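Quinone oxidoreductase (Coxiella burnetii, PDB 3TQH) binds NADPH and probably uses it to reduce quinones, as a member of the medium-chain dehydrogenase/reductase family. Local coordinates at residues N88-I91 with G92-V95. Residues are numbered along the deposited sequence; the frame is centred on the assembly and turned at random.
Sequences NVNI and GDKV
N90 and D93 meet across a type II beta turn, a local contact in the surface loop that leads from strand 74-82 into strand 94-98 of the GroES-like domain. Two hydrogen bonds join them. The turn closes where D93 N donates to N90 O at 3.2 Å, and the aspartate side chain answers in the reverse direction, its OD2 accepting N90 N at 2.9 Å with an N-H...O angle of 156°. That N-H comes from above the carboxylate plane, 62° out of it. With chi1 at -77°, D93 CG lies beside its own backbone N, which turns the carboxylate back toward the backbone N of N90, with N90 CB 3.6 Å from OD2. G92 takes the third position of the turn at positive phi, a conformation glycine adopts most readily. V89, buried, sets CG1 3.9 Å from D93 OD2 and also packs on V79 and M36, tying the loop to the sheet beneath. I91 points away from 92-95 and touches L82. Q121 gives OD2 a second hydrogen bond. Aspartate suits this place because its short acidic arm, just ahead of the strand, reaches back to the N-H of N90 at the start of the turn; with two donors on one oxygen, its negative charge is probably stabilised.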
ATOM      1  N   ASN A  88       2.503 -18.592  19.735  1.00 41.01           N
ATOM      2  CA  ASN A  88       1.093 -18.423  19.356  1.00 40.35           C
ATOM      3  C   ASN A  88       0.742 -18.789  17.904  1.00 37.42           C
ATOM      4  O   ASN A  88      -0.428 -18.722  17.523  1.00 37.56           O
ATOM      5  CB  ASN A  88       0.646 -16.974  19.630  1.00 40.53           C
ATOM      6  CG  ASN A  88       0.242 -16.731  21.089  1.00 44.73           C
ATOM      7  OD1 ASN A  88       0.167 -17.661  21.905  1.00 48.17           O
ATOM      8  ND2 ASN A  88      -0.029 -15.464  21.420  1.00 46.35           N
ATOM      9  N   VAL A  89       1.736 -19.160  17.098  1.00 35.06           N
ATOM     10  CA  VAL A  89       1.489 -19.644  15.735  1.00 32.21           C
ATOM     11  C   VAL A  89       1.668 -21.172  15.676  1.00 32.49           C
ATOM     12  O   VAL A  89       2.433 -21.738  16.451  1.00 34.02           O
ATOM     13  CB  VAL A  89       2.440 -18.963  14.731  1.00 30.07           C
ATOM     14  CG1 VAL A  89       2.006 -19.249  13.295  1.00 28.19           C
ATOM     15  CG2 VAL A  89       2.482 -17.462  14.979  1.00 29.16           C
ATOM     16  N   ASN A  90       0.943 -21.828  14.770  1.00 30.83           N
ATOM     17  CA  ASN A  90       1.087 -23.265  14.527  1.00 31.10           C
ATOM     18  C   ASN A  90       1.443 -23.569  13.073  1.00 28.86           C
ATOM     19  O   ASN A  90       1.100 -22.810  12.169  1.00 26.86           O
ATOM     20  CB  ASN A  90      -0.209 -24.001  14.878  1.00 32.72           C
ATOM     21  CG  ASN A  90      -0.395 -24.187  16.368  1.00 34.91           C
ATOM     22  OD1 ASN A  90      -1.415 -23.789  16.924  1.00 35.47           O
ATOM     23  ND2 ASN A  90       0.585 -24.813  17.023  1.00 36.03           N
ATOM     24  N   ILE A  91       2.129 -24.689  12.861  1.00 29.17           N
ATOM     25  CA  ILE A  91       2.409 -25.194  11.521  1.00 27.90           C
ATOM     26  C   ILE A  91       1.078 -25.490  10.832  1.00 27.54           C
ATOM     27  O   ILE A  91       0.192 -26.116  11.418  1.00 29.00           O
ATOM     28  CB  ILE A  91       3.252 -26.505  11.558  1.00 29.77           C
ATOM     29  CG1 ILE A  91       4.626 -26.278  12.201  1.00 30.07           C
ATOM     30  CG2 ILE A  91       3.412 -27.087  10.159  1.00 29.28           C
ATOM     31  CD1 ILE A  91       5.503 -25.299  11.466  1.00 28.22           C
ATOM     32  N   GLY A  92       0.938 -25.029   9.596  1.00 25.70           N
ATOM     33  CA  GLY A  92      -0.299 -25.215   8.841  1.00 25.87           C
ATOM     34  C   GLY A  92      -1.253 -24.031   8.892  1.00 24.85           C
ATOM     35  O   GLY A  92      -2.215 -23.985   8.123  1.00 24.81           O
ATOM     36  N   ASP A  93      -0.998 -23.075   9.784  1.00 24.34           N
ATOM     37  CA  ASP A  93      -1.846 -21.885   9.891  1.00 23.84           C
ATOM     38  C   ASP A  93      -1.779 -21.065   8.607  1.00 22.16           C
ATOM     39  O   ASP A  93      -0.710 -20.893   8.033  1.00 20.99           O
ATOM     40  CB  ASP A  93      -1.427 -21.003  11.077  1.00 23.77           C
ATOM     41  CG  ASP A  93      -1.883 -21.550  12.429  1.00 26.04           C
ATOM     42  OD1 ASP A  93      -2.609 -22.568  12.487  1.00 27.46           O
ATOM     43  OD2 ASP A  93      -1.512 -20.939  13.450  1.00 26.79           O
ATOM     44  N   LYS A  94      -2.929 -20.576   8.160  1.00 22.65           N
ATOM     45  CA  LYS A  94      -2.994 -19.669   7.023  1.00 21.46           C
ATOM     46  C   LYS A  94      -2.827 -18.249   7.551  1.00 20.69           C
ATOM     47  O   LYS A  94      -3.558 -17.826   8.449  1.00 21.43           O
ATOM     48  CB  LYS A  94      -4.320 -19.832   6.280  1.00 22.33           C
ATOM     49  CG  LYS A  94      -4.559 -21.255   5.759  1.00 24.57           C
ATOM     50  CD  LYS A  94      -5.914 -21.398   5.044  1.00 27.08           C
ATOM     51  CE  LYS A  94      -6.164 -22.842   4.589  1.00 29.62           C
ATOM     52  NZ  LYS A  94      -7.613 -23.140   4.408  1.00 32.22           N
ATOM     53  N   VAL A  95      -1.855 -17.524   7.001  1.00 19.48           N
ATOM     54  CA  VAL A  95      -1.486 -16.211   7.529  1.00 19.17           C
ATOM     55  C   VAL A  95      -1.337 -15.144   6.453  1.00 18.13           C
ATOM     56  O   VAL A  95      -1.182 -15.441   5.269  1.00 17.34           O
ATOM     57  CB  VAL A  95      -0.163 -16.275   8.334  1.00 19.15           C
ATOM     58  CG1 VAL A  95      -0.329 -17.182   9.560  1.00 20.57           C
ATOM     59  CG2 VAL A  95       0.981 -16.740   7.447  1.00 17.50           C
TER